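Local coordinates for B-cell lymphoma 3 protein (PDB 1K1A) that regulates transcription of NF-kappaB target genes, keeping the p50 subunit out of the nucleus when in the cytoplasm and acting as a transcriptional activator when in the nucleus, at residues P12-V17 with L39-N44; V61-V66 with L98-A103; R90-L95 with T126-T131; E110-D115 with I142-I147. All blocks are in the same frame, centred on the assembly; numbering follows the deposited sequence. Where two conformers were deposited one is given.

The chain is the ankyrin repeat domain of the protein, an elongated stack of helices and loops. Contact 1 comes first and closes a loop through helix 22-34, joining helix 12-18 to the loop before helix 49-55. Contact 2 opens after contact 1 has closed and ties helix 59-67 to the C-terminal end of helix 92-101. Contact 3 joins the start of that same helix to helix 129-137, and so crosses contact 2. Contact 4 crosses contact 3 and links two loops, 110-115 and 142-147. Contacts 2, 3 and 4 each close a loop of 26 to 31 residues, and none nests inside another. Contacts 1 and 2 touch, as do contacts 2 and 3, whereas contact 4 touches none.

Contact 1: P12-V17 with L39-N44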
loop_
_atom_site.group_PDB
_atom_site.type_symbol
_atom_site.label_atom_id
_atom_site.label_comp_id
_atom_site.label_asym_id
_atom_site.label_seq_id
_atom_site.Cartn_x
_atom_site.Cartn_y
_atom_site.Cartn_z
ATOM N N PRO A 12 4.800 21.788 -19.909
ATOM C CA PRO A 12 6.207 22.097 -19.633
ATOM C C PRO A 12 6.663 21.594 -18.270
ATOM O O PRO A 12 7.800 21.123 -18.142
ATOM C CB PRO A 12 6.234 23.626 -19.675
ATOM C CG PRO A 12 4.829 24.018 -19.353
ATOM C CD PRO A 12 3.985 23.006 -20.063
ATOM N N LEU A 13 5.794 21.672 -17.267
ATOM C CA LEU A 13 6.159 21.218 -15.935
ATOM C C LEU A 13 6.264 19.699 -15.915
ATOM O O LEU A 13 7.155 19.139 -15.280
ATOM C CB LEU A 13 5.150 21.713 -14.897
ATOM C CG LEU A 13 5.509 21.517 -13.423
ATOM C CD1 LEU A 13 6.921 21.999 -13.112
ATOM C CD2 LEU A 13 4.483 22.235 -12.527
ATOM N N HIS A 14 5.354 19.032 -16.614
ATOM C CA HIS A 14 5.409 17.579 -16.705
ATOM C C HIS A 14 6.742 17.165 -17.309
ATOM O O HIS A 14 7.406 16.268 -16.803
ATOM C CB HIS A 14 4.258 17.036 -17.554
ATOM C CG HIS A 14 2.908 17.241 -16.937
ATOM N ND1 HIS A 14 2.183 16.213 -16.370
ATOM C CD2 HIS A 14 2.150 18.353 -16.803
ATOM C CE1 HIS A 14 1.041 16.685 -15.905
ATOM N NE2 HIS A 14 0.990 17.979 -16.163
ATOM N N ILE A 15 7.127 17.836 -18.389
ATOM C CA ILE A 15 8.386 17.546 -19.082
ATOM C C ILE A 15 9.607 17.762 -18.189
ATOM O O ILE A 15 10.496 16.913 -18.131
ATOM C CB ILE A 15 8.513 18.421 -20.338
ATOM C CG1 ILE A 15 7.349 18.178 -21.297
ATOM C CG2 ILE A 15 9.863 18.206 -21.006
ATOM C CD1 ILE A 15 7.233 16.765 -21.796
ATOM N N ALA A 16 9.646 18.900 -17.501
ATOM C CA ALA A 16 10.751 19.221 -16.605
ATOM C C ALA A 16 10.941 18.128 -15.555
ATOM O O ALA A 16 12.069 17.806 -15.176
ATOM C CB ALA A 16 10.527 20.580 -15.928
ATOM N N VAL A 17 9.832 17.539 -15.104
ATOM C CA VAL A 17 9.895 16.496 -14.088
ATOM C C VAL A 17 10.493 15.215 -14.634
ATOM O O VAL A 17 11.435 14.675 -14.065
ATOM C CB VAL A 17 8.515 16.197 -13.480
ATOM C CG1 VAL A 17 8.583 14.938 -12.608
ATOM C CG2 VAL A 17 8.044 17.370 -12.670
ATOM N N LEU A 39 -0.760 23.724 -9.602
ATOM C CA LEU A 39 0.366 22.833 -9.858
ATOM C C LEU A 39 -0.152 21.442 -10.183
ATOM O O LEU A 39 0.552 20.626 -10.770
ATOM C CB LEU A 39 1.281 22.754 -8.641
ATOM C CG LEU A 39 2.059 24.009 -8.272
ATOM C CD1 LEU A 39 3.027 23.684 -7.143
ATOM C CD2 LEU A 39 2.801 24.531 -9.481
ATOM N N ASP A 40 -1.386 21.169 -9.776
ATOM C CA ASP A 40 -1.998 19.873 -10.028
ATOM C C ASP A 40 -2.748 19.875 -11.347
ATOM O O ASP A 40 -3.972 19.742 -11.380
ATOM C CB ASP A 40 -2.929 19.484 -8.882
ATOM C CG ASP A 40 -2.169 19.099 -7.622
ATOM O OD1 ASP A 40 -1.076 18.493 -7.741
ATOM O OD2 ASP A 40 -2.586 19.355 -6.471
ATOM N N ILE A 41 -1.999 20.050 -12.431
ATOM C CA ILE A 41 -2.554 20.050 -13.772
ATOM C C ILE A 41 -2.342 18.688 -14.409
ATOM O O ILE A 41 -1.257 18.123 -14.354
ATOM C CB ILE A 41 -1.908 21.147 -14.636
ATOM C CG1 ILE A 41 -0.389 21.160 -14.458
ATOM C CG2 ILE A 41 -2.488 22.510 -14.274
ATOM C CD1 ILE A 41 0.098 22.225 -13.514
ATOM N N TYR A 42 -3.394 18.161 -15.002
ATOM C CA TYR A 42 -3.346 16.841 -15.611
ATOM C C TYR A 42 -2.885 16.859 -17.070
ATOM O O TYR A 42 -3.219 17.774 -17.817
ATOM C CB TYR A 42 -4.738 16.217 -15.558
ATOM C CG TYR A 42 -5.188 15.765 -14.184
ATOM C CD1 TYR A 42 -4.589 14.680 -13.563
ATOM C CD2 TYR A 42 -6.238 16.403 -13.526
ATOM C CE1 TYR A 42 -5.009 14.241 -12.311
ATOM C CE2 TYR A 42 -6.671 15.968 -12.273
ATOM C CZ TYR A 42 -6.047 14.879 -11.677
ATOM O OH TYR A 42 -6.458 14.429 -10.439
ATOM N N ASN A 43 -2.109 15.848 -17.464
ATOM C CA ASN A 43 -1.839 15.604 -18.882
ATOM C C ASN A 43 -2.940 14.655 -19.379
ATOM O O ASN A 43 -3.902 14.400 -18.654
ATOM C CB ASN A 43 -0.425 15.022 -19.107
ATOM C CG ASN A 43 -0.230 13.668 -18.434
ATOM O OD1 ASN A 43 -1.187 13.054 -17.992
ATOM N ND2 ASN A 43 1.019 13.202 -18.361
ATOM N N ASN A 44 -2.822 14.121 -20.593
ATOM C CA ASN A 44 -3.896 13.270 -21.112
ATOM C C ASN A 44 -3.926 11.873 -20.538
ATOM O O ASN A 44 -4.831 11.089 -20.832
ATOM C CB ASN A 44 -3.883 13.223 -22.632
ATOM C CG ASN A 44 -4.495 14.436 -23.225
ATOM O OD1 ASN A 44 -3.934 15.527 -23.137
ATOM N ND2 ASN A 44 -5.671 14.281 -23.800
#
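Leu13 faces Leu39 with 8.5 Å between their CA atoms, and His14 faces Asn43 with 7.8 Å, so side chains bridge the gap between helix 12-17 and the irregular loop 39-44. His14 does most of this. Its CG stands anti to the carbonyl carbon (chi1 -67°), which carries the ring across to the loop. NE2 of His14 donates a weak, bent hydrogen bond of 2.9 Å to Ile41 O, with an angle of 123° at the hydrogen. The acceptor lies at the ring edge, near its plane. Asn43 comes over one face of the ring: its CB sits 4.2 Å from the His14 ring centroid in a CH-pi contact. The Asn43 amide plane is turned only 24° from the ring. Pro12, Leu13 and His14 belong to the TPLH sequence that begins the first helix of many ankyrin repeats, here in ANK 1. In such repeats the histidine commonly ties the helix to the neighbouring loop. An alanine here is likely to leave Ile41 O without this donor and the CB of Asn43 without a ring to lie on. The amide of Asn43 is itself fixed within its own loop, by bonds from OD1 to Leu45 N and from ND2 to Gln47 OE1. Beside the histidine the contact is apolar. Leu13 CD2 meets Leu39 CD2 at 4.2 Å, the two side chains crossing at a slant, and approaches Ile41 CD1 more loosely at 4.5 Å. Leu39 and Ile41 also rest on Phe32 of helix 22-34, while Leu13 and His14 reach Pro49 of helix 49-55.

Contact 2: V61-V66 with L98-A103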
loop_
_atom_site.group_PDB
_atom_site.type_symbol
_atom_site.label_atom_id
_atom_site.label_comp_id
_atom_site.label_asym_id
_atom_site.label_seq_id
_atom_site.Cartn_x
_atom_site.Cartn_y
_atom_site.Cartn_z
ATOM N N VAL A 61 12.265 16.385 -6.090
ATOM C CA VAL A 61 11.195 17.044 -6.824
ATOM C C VAL A 61 9.868 16.888 -6.082
ATOM O O VAL A 61 9.060 17.827 -6.010
ATOM C CB VAL A 61 11.100 16.514 -8.258
ATOM C CG1 VAL A 61 10.038 17.267 -9.049
ATOM C CG2 VAL A 61 12.464 16.623 -8.945
ATOM N N VAL A 62 9.655 15.703 -5.519
ATOM C CA VAL A 62 8.459 15.444 -4.730
ATOM C C VAL A 62 8.355 16.479 -3.605
ATOM O O VAL A 62 7.304 17.080 -3.388
ATOM C CB VAL A 62 8.496 14.036 -4.109
ATOM C CG1 VAL A 62 7.392 13.882 -3.052
ATOM C CG2 VAL A 62 8.376 12.948 -5.194
ATOM N N ARG A 63 9.457 16.678 -2.892
ATOM C CA ARG A 63 9.521 17.636 -1.787
ATOM C C ARG A 63 9.197 19.070 -2.220
ATOM O O ARG A 63 8.448 19.781 -1.546
ATOM C CB ARG A 63 10.919 17.619 -1.148
ATOM C CG ARG A 63 11.232 16.378 -0.297
ATOM C CD ARG A 63 12.527 16.489 0.527
ATOM N NE ARG A 63 12.893 15.205 1.142
ATOM C CZ ARG A 63 12.513 14.824 2.358
ATOM N NH1 ARG A 63 11.756 15.624 3.094
ATOM N NH2 ARG A 63 12.882 13.639 2.837
ATOM N N LEU A 64 9.799 19.500 -3.323
ATOM C CA LEU A 64 9.575 20.846 -3.854
ATOM C C LEU A 64 8.103 21.050 -4.197
ATOM O O LEU A 64 7.495 22.044 -3.799
ATOM C CB LEU A 64 10.435 21.090 -5.100
ATOM C CG LEU A 64 10.306 22.447 -5.812
ATOM C CD1 LEU A 64 11.390 22.602 -6.871
ATOM C CD2 LEU A 64 8.926 22.629 -6.435
ATOM N N LEU A 65 7.541 20.101 -4.935
ATOM C CA LEU A 65 6.161 20.202 -5.388
ATOM C C LEU A 65 5.166 20.194 -4.235
ATOM O O LEU A 65 4.242 21.001 -4.204
ATOM C CB LEU A 65 5.823 19.082 -6.388
ATOM C CG LEU A 65 6.471 19.184 -7.779
ATOM C CD1 LEU A 65 6.113 17.961 -8.610
ATOM C CD2 LEU A 65 6.041 20.453 -8.496
ATOM N N VAL A 66 5.356 19.282 -3.289
ATOM C CA VAL A 66 4.440 19.197 -2.150
ATOM C C VAL A 66 4.512 20.458 -1.284
ATOM O O VAL A 66 3.483 21.033 -0.924
ATOM C CB VAL A 66 4.693 17.942 -1.322
ATOM C CG1 VAL A 66 3.784 17.929 -0.076
ATOM C CG2 VAL A 66 4.422 16.703 -2.195
ATOM N N LEU A 98 7.180 12.357 0.592
ATOM C CA LEU A 98 5.774 12.741 0.607
ATOM C C LEU A 98 5.262 12.934 2.032
ATOM O O LEU A 98 4.680 13.957 2.356
ATOM C CB LEU A 98 4.927 11.665 -0.085
ATOM C CG LEU A 98 4.782 11.707 -1.598
ATOM C CD1 LEU A 98 4.207 10.374 -2.089
ATOM C CD2 LEU A 98 3.882 12.865 -2.001
ATOM N N LEU A 99 5.491 11.936 2.877
ATOM C CA LEU A 99 4.993 11.965 4.247
ATOM C C LEU A 99 5.638 13.064 5.087
ATOM O O LEU A 99 4.997 13.605 5.982
ATOM C CB LEU A 99 5.164 10.597 4.923
ATOM C CG LEU A 99 4.493 9.391 4.244
ATOM C CD1 LEU A 99 4.767 8.142 5.039
ATOM C CD2 LEU A 99 2.992 9.591 4.070
ATOM N N ASP A 100 6.890 13.403 4.785
ATOM C CA ASP A 100 7.591 14.459 5.511
ATOM C C ASP A 100 7.192 15.862 5.020
ATOM O O ASP A 100 7.213 16.822 5.794
ATOM C CB ASP A 100 9.127 14.298 5.403
ATOM C CG ASP A 100 9.687 13.174 6.299
ATOM O OD1 ASP A 100 8.898 12.426 6.936
ATOM O OD2 ASP A 100 10.918 12.972 6.422
ATOM N N SER A 101 6.827 15.983 3.743
ATOM C CA SER A 101 6.537 17.297 3.168
ATOM C C SER A 101 5.084 17.737 3.260
ATOM O O SER A 101 4.795 18.933 3.246
ATOM C CB SER A 101 7.008 17.375 1.709
ATOM O OG SER A 101 8.343 16.925 1.582
ATOM N N ALA A 102 4.166 16.780 3.341
ATOM C CA ALA A 102 2.743 17.112 3.361
ATOM C C ALA A 102 2.353 17.911 4.595
ATOM O O ALA A 102 2.834 17.653 5.697
ATOM C CB ALA A 102 1.888 15.851 3.242
ATOM N N ALA A 103 1.475 18.888 4.404
ATOM C CA ALA A 103 0.952 19.661 5.518
ATOM C C ALA A 103 0.062 18.769 6.386
ATOM O O ALA A 103 -0.615 17.876 5.885
ATOM C CB ALA A 103 0.179 20.868 5.009
#
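Val62 and Val66, one turn apart on helix 59-67, make the apolar part of this contact with Leu98. Val62 CG1 packs against Leu98 CG at 3.7 Å. Val66 CG2 touches Leu98 CD2 at 3.9 Å. Both valines cross the leucine side chain at about a right angle, and Leu98 CD2 touches a methyl of each. The other branch of Val66, CG1, stands anti to the backbone N (chi1 176°). It rests against the last turn of helix 92-101, 3.6 Å from Ser101 C, and its neighbour there is Ala102, where the chain leaves helical geometry.

The polar residues touch mainly by van der Waals contact. Ser101 OG lies 3.5 Å from Arg63 CG, against the aliphatic stem of the arginine. The hydroxyl has its own partner in Ala97 O, one turn back. Arg63 is extended from CG to NE and lies alongside Asp100, both pointing the same way. Their planes are 54° apart. Arg63 NH2 stays 4.1 Å from Asp100 OD2, too far for a salt bridge, and NH1 rests near Asp100 CB. The carboxylate is instead paired through OD1 with Arg138. Arg63 and Asp100 therefore probably attract each other only weakly, at the protein surface.

The two helices belong to the consecutive repeats ANK 2 and ANK 3 and pack side by side, as in other ankyrin stacks. Behind them, Val62 and Val66 reach Leu50 of helix 49-55, and on the far flank Leu64 packs against helix 22-34.

Contact 3: R90-L95 with T126-T131; sequences RSPTCL and TECQET
Pro92 is wedged against Glu130 and Thr131. Its CG lies 3.6 Å from Glu130 CB, the two side chains running alongside and pointing the same way. The same CG is 3.8 Å from Thr131 CG2, a methyl that also lies close to the proline nitrogen. Cys128 SG adds a looser touch on the proline ring. Arg90 is extended from CG to NE and slides past Thr126 in the opposite direction. Arg90 NE comes 3.7 Å from Thr126 CB, which lies obliquely to the guanidinium plane. Deeper in, Leu95 CD2 lies 4.0 Å from Thr131 O, and the leucine continues onto Leu134 and Leu135 of helix 129-137.

Backbone turns hold these groups in place. Arg90 has positive phi and is the C-prime residue of a Schellman motif that ends helix 82-88. Ser91 follows as N-cap of helix 92-101, its OG accepting a weak 3.4 Å bond from Cys94 N. The second segment is built much the same way. Glu127 is the positive-phi residue of a Schellman motif, and Cys128 takes the N-cap position of helix 129-137. Thr126 OG1 sits between the backbone N and the carbonyl carbon (chi1 71°), where it accepts from Cys128 N at 3.2 Å in an ST turn. That hydroxyl also bonds to Ala123 O, which fixes its rotation.

Two tight helix-to-helix turns thus pack against each other. This is the stacking of paired antiparallel helices expected of adjacent ankyrin repeats, here ANK 3 and ANK 4.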
loop_
_atom_site.group_PDB
_atom_site.type_symbol
_atom_site.label_atom_id
_atom_site.label_comp_id
_atom_site.label_asym_id
_atom_site.label_seq_id
_atom_site.Cartn_x
_atom_site.Cartn_y
_atom_site.Cartn_z
ATOM N N ARG A 90 7.862 0.661 -5.419
ATOM C CA ARG A 90 8.825 0.236 -4.404
ATOM C C ARG A 90 9.836 1.335 -4.046
ATOM O O ARG A 90 11.043 1.088 -4.035
ATOM C CB ARG A 90 9.583 -1.010 -4.887
ATOM C CG ARG A 90 8.696 -2.183 -5.314
ATOM C CD ARG A 90 9.492 -3.384 -5.818
ATOM N NE ARG A 90 8.682 -4.597 -5.969
ATOM C CZ ARG A 90 8.073 -4.955 -7.090
ATOM N NH1 ARG A 90 8.158 -4.195 -8.167
ATOM N NH2 ARG A 90 7.358 -6.073 -7.134
ATOM N N SER A 91 9.345 2.534 -3.739
ATOM C CA SER A 91 10.222 3.679 -3.507
ATOM C C SER A 91 10.025 4.284 -2.136
ATOM O O SER A 91 9.273 5.239 -1.971
ATOM C CB SER A 91 9.997 4.747 -4.585
ATOM O OG SER A 91 10.881 5.841 -4.412
ATOM N N PRO A 92 10.709 3.720 -1.151
ATOM C CA PRO A 92 10.658 4.231 0.218
ATOM C C PRO A 92 11.117 5.689 0.333
ATOM O O PRO A 92 10.629 6.402 1.200
ATOM C CB PRO A 92 11.648 3.328 0.965
ATOM C CG PRO A 92 11.772 2.113 0.134
ATOM C CD PRO A 92 11.562 2.527 -1.273
ATOM N N THR A 93 12.052 6.117 -0.509
ATOM C CA THR A 93 12.536 7.494 -0.418
ATOM C C THR A 93 11.493 8.494 -0.889
ATOM O O THR A 93 11.362 9.570 -0.315
ATOM C CB THR A 93 13.864 7.690 -1.173
ATOM O OG1 THR A 93 13.711 7.278 -2.533
ATOM C CG2 THR A 93 14.922 6.744 -0.624
ATOM N N CYS A 94 10.754 8.148 -1.939
ATOM C CA CYS A 94 9.690 9.029 -2.401
ATOM C C CYS A 94 8.546 9.046 -1.394
ATOM O O CYS A 94 7.925 10.082 -1.164
ATOM C CB CYS A 94 9.190 8.618 -3.783
ATOM S SG CYS A 94 10.255 9.169 -5.129
ATOM N N LEU A 95 8.272 7.895 -0.789
ATOM C CA LEU A 95 7.221 7.823 0.216
ATOM C C LEU A 95 7.600 8.685 1.412
ATOM O O LEU A 95 6.772 9.408 1.959
ATOM C CB LEU A 95 6.972 6.376 0.642
ATOM C CG LEU A 95 5.877 6.159 1.687
ATOM C CD1 LEU A 95 4.538 6.717 1.198
ATOM C CD2 LEU A 95 5.756 4.667 2.015
ATOM N N THR A 126 3.773 -5.933 -3.125
ATOM C CA THR A 126 5.114 -5.863 -3.690
ATOM C C THR A 126 6.086 -6.562 -2.748
ATOM O O THR A 126 7.215 -6.860 -3.124
ATOM C CB THR A 126 5.586 -4.409 -3.890
ATOM O OG1 THR A 126 5.844 -3.810 -2.613
ATOM C CG2 THR A 126 4.498 -3.540 -4.508
ATOM N N GLU A 127 5.639 -6.792 -1.516
ATOM C CA GLU A 127 6.470 -7.404 -0.477
ATOM C C GLU A 127 7.707 -6.582 -0.141
ATOM O O GLU A 127 8.706 -7.114 0.351
ATOM C CB GLU A 127 6.857 -8.827 -0.862
ATOM C CG GLU A 127 5.660 -9.704 -1.173
ATOM C CD GLU A 127 6.054 -11.001 -1.819
ATOM O OE1 GLU A 127 7.104 -11.023 -2.499
ATOM O OE2 GLU A 127 5.320 -11.991 -1.652
ATOM N N CYS A 128 7.641 -5.283 -0.407
ATOM C CA CYS A 128 8.729 -4.385 -0.053
ATOM C C CYS A 128 8.639 -4.077 1.435
ATOM O O CYS A 128 7.724 -3.386 1.887
ATOM C CB CYS A 128 8.658 -3.103 -0.878
ATOM S SG CYS A 128 9.948 -1.895 -0.487
ATOM N N GLN A 129 9.586 -4.604 2.201
ATOM C CA GLN A 129 9.563 -4.444 3.640
ATOM C C GLN A 129 9.717 -2.990 4.068
ATOM O O GLN A 129 9.152 -2.571 5.078
ATOM C CB GLN A 129 10.640 -5.316 4.282
ATOM C CG GLN A 129 10.462 -6.806 3.950
ATOM C CD GLN A 129 11.651 -7.650 4.334
ATOM O OE1 GLN A 129 12.410 -7.294 5.233
ATOM N NE2 GLN A 129 11.810 -8.785 3.664
ATOM N N GLU A 130 10.464 -2.222 3.282
ATOM C CA GLU A 130 10.765 -0.833 3.632
ATOM C C GLU A 130 9.540 0.090 3.565
ATOM O O GLU A 130 9.334 0.926 4.446
ATOM C CB GLU A 130 11.895 -0.294 2.751
ATOM C CG GLU A 130 13.250 -0.949 2.989
ATOM C CD GLU A 130 13.313 -2.398 2.522
ATOM O OE1 GLU A 130 12.742 -2.724 1.461
ATOM O OE2 GLU A 130 13.939 -3.217 3.222
ATOM N N THR A 131 8.736 -0.063 2.519
ATOM C CA THR A 131 7.528 0.749 2.373
ATOM C C THR A 131 6.455 0.317 3.371
ATOM O O THR A 131 5.769 1.156 3.948
ATOM C CB THR A 131 6.992 0.701 0.930
ATOM O OG1 THR A 131 6.791 -0.661 0.540
ATOM C CG2 THR A 131 8.046 1.203 -0.046
#

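Contact 4: E110-D115 with I142-I147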
loop_
_atom_site.group_PDB
_atom_site.type_symbol
_atom_site.label_atom_id
_atom_site.label_comp_id
_atom_site.label_asym_id
_atom_site.label_seq_id
_atom_site.Cartn_x
_atom_site.Cartn_y
_atom_site.Cartn_z
ATOM N N GLU A 110 -5.504 6.154 4.411
ATOM C CA GLU A 110 -6.609 5.209 4.244
ATOM C C GLU A 110 -7.272 5.350 2.874
ATOM O O GLU A 110 -8.257 4.673 2.573
ATOM C CB GLU A 110 -7.624 5.358 5.374
ATOM C CG GLU A 110 -7.069 4.933 6.726
ATOM C CD GLU A 110 -6.068 3.796 6.614
ATOM O OE1 GLU A 110 -4.928 3.961 7.099
ATOM O OE2 GLU A 110 -6.411 2.732 6.048
ATOM N N ALA A 111 -6.701 6.208 2.030
ATOM C CA ALA A 111 -7.205 6.398 0.663
ATOM C C ALA A 111 -7.343 5.074 -0.097
ATOM O O ALA A 111 -6.445 4.229 -0.061
ATOM C CB ALA A 111 -6.289 7.359 -0.113
ATOM N N ARG A 112 -8.453 4.907 -0.809
ATOM C CA ARG A 112 -8.689 3.686 -1.587
ATOM C C ARG A 112 -8.634 3.992 -3.086
ATOM O O ARG A 112 -9.309 4.913 -3.549
ATOM C CB ARG A 112 -10.053 3.066 -1.240
ATOM C CG ARG A 112 -10.359 2.956 0.280
ATOM C CD ARG A 112 -9.370 2.104 1.047
ATOM N NE ARG A 112 -9.636 2.066 2.496
ATOM C CZ ARG A 112 -10.540 1.273 3.066
ATOM N NH1 ARG A 112 -11.293 0.480 2.317
ATOM N NH2 ARG A 112 -10.707 1.286 4.386
ATOM N N ASN A 113 -7.827 3.238 -3.840
ATOM C CA ASN A 113 -7.801 3.422 -5.294
ATOM C C ASN A 113 -9.044 2.805 -5.916
ATOM O O ASN A 113 -9.857 2.201 -5.210
ATOM C CB ASN A 113 -6.494 2.901 -5.944
ATOM C CG ASN A 113 -6.300 1.387 -5.776
ATOM O OD1 ASN A 113 -7.240 0.650 -5.486
ATOM N ND2 ASN A 113 -5.072 0.926 -5.978
ATOM N N TYR A 114 -9.202 2.951 -7.226
ATOM C CA TYR A 114 -10.435 2.505 -7.869
ATOM C C TYR A 114 -10.663 1.004 -7.693
ATOM O O TYR A 114 -11.808 0.547 -7.620
ATOM C CB TYR A 114 -10.482 2.924 -9.347
ATOM C CG TYR A 114 -10.642 4.422 -9.550
ATOM C CD1 TYR A 114 -11.228 5.230 -8.569
ATOM C CD2 TYR A 114 -10.210 5.026 -10.718
ATOM C CE1 TYR A 114 -11.374 6.608 -8.766
ATOM C CE2 TYR A 114 -10.345 6.389 -10.917
ATOM C CZ TYR A 114 -10.927 7.174 -9.956
ATOM O OH TYR A 114 -11.053 8.531 -10.182
ATOM N N ASP A 115 -9.577 0.250 -7.591
ATOM C CA ASP A 115 -9.665 -1.180 -7.309
ATOM C C ASP A 115 -10.107 -1.439 -5.867
ATOM O O ASP A 115 -10.613 -2.515 -5.552
ATOM C CB ASP A 115 -8.326 -1.861 -7.568
ATOM C CG ASP A 115 -8.013 -1.980 -9.037
ATOM O OD1 ASP A 115 -8.955 -2.211 -9.826
ATOM O OD2 ASP A 115 -6.857 -1.856 -9.503
ATOM N N ILE A 142 -3.416 -1.046 9.880
ATOM C CA ILE A 142 -2.887 -2.369 9.549
ATOM C C ILE A 142 -3.968 -3.416 9.272
ATOM O O ILE A 142 -3.688 -4.453 8.662
ATOM C CB ILE A 142 -1.943 -2.864 10.661
ATOM C CG1 ILE A 142 -1.159 -4.088 10.179
ATOM C CG2 ILE A 142 -2.736 -3.170 11.939
ATOM C CD1 ILE A 142 0.035 -4.427 11.027
ATOM N N ASP A 143 -5.196 -3.144 9.704
ATOM C CA ASP A 143 -6.297 -4.093 9.525
ATOM C C ASP A 143 -7.297 -3.631 8.457
ATOM O O ASP A 143 -8.353 -4.245 8.284
ATOM C CB ASP A 143 -7.053 -4.313 10.841
ATOM C CG ASP A 143 -6.200 -4.994 11.918
ATOM O OD1 ASP A 143 -5.538 -6.021 11.632
ATOM O OD2 ASP A 143 -6.161 -4.582 13.096
ATOM N N ALA A 144 -6.981 -2.555 7.749
ATOM C CA ALA A 144 -7.897 -2.050 6.719
ATOM C C ALA A 144 -8.321 -3.128 5.708
ATOM O O ALA A 144 -7.480 -3.875 5.200
ATOM C CB ALA A 144 -7.288 -0.866 6.000
ATOM N N VAL A 145 -9.624 -3.203 5.425
ATOM C CA VAL A 145 -10.143 -4.158 4.449
ATOM C C VAL A 145 -10.680 -3.442 3.213
ATOM O O VAL A 145 -11.545 -2.566 3.306
ATOM C CB VAL A 145 -11.263 -5.076 5.024
ATOM C CG1 VAL A 145 -10.848 -5.679 6.373
ATOM C CG2 VAL A 145 -12.566 -4.321 5.158
ATOM N N ASP A 146 -10.117 -3.786 2.069
ATOM C CA ASP A 146 -10.599 -3.258 0.792
ATOM C C ASP A 146 -11.959 -3.879 0.424
ATOM O O ASP A 146 -12.237 -5.032 0.753
ATOM C CB ASP A 146 -9.572 -3.510 -0.303
ATOM C CG ASP A 146 -9.307 -4.976 -0.516
ATOM O OD1 ASP A 146 -8.652 -5.592 0.340
ATOM O OD2 ASP A 146 -9.734 -5.604 -1.512
ATOM N N ILE A 147 -12.798 -3.112 -0.261
ATOM C CA ILE A 147 -14.162 -3.544 -0.531
ATOM C C ILE A 147 -14.282 -4.792 -1.432
ATOM O O ILE A 147 -15.166 -5.616 -1.215
ATOM C CB ILE A 147 -15.006 -2.361 -1.070
ATOM C CG1 ILE A 147 -16.322 -2.852 -1.680
ATOM C CD1 ILE A 147 -17.555 -2.579 -0.828
HETATM O O HOH W 1 -11.923 -0.373 -0.201
HETATM O O HOH W 2 -9.743 -4.269 -3.945
#
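Arg112 and Glu110 meet Val145 and Ala144 in the closer half of this contact. Arg112 NH1 gives a weak hydrogen bond of 3.2 Å to Val145 O, bent to 123° and slanted to the guanidinium plane. The chain of Arg112 bends at chi2 (-60°), and its NE turns back to Glu110 O in a second weak bond of 3.0 Å, which stays within segment 110-115. Glu110 also bends, bringing OE2 to 3.7 Å from Ala144 CB. Its OE1 is bonded to Asp141 N, which steadies the carboxylate.

The other half is looser, and the segments meet there through two bridging waters. One water sits at the guanidinium edge, in its plane, accepting from Arg112 NH1 at 2.7 Å and from Ile147 N at 2.9 Å. A second joins Asp115 O to Asp146 OD2. Asp146 is held by Ser149 and His156 rather than by Arg112.

The two segments are successive loops between ankyrin helices, and only 163 Å² is buried between them. One bent bond to a backbone oxygen and bridging waters join them, without a salt bridge or an apolar core, so the loops are probably coupled only lightly here.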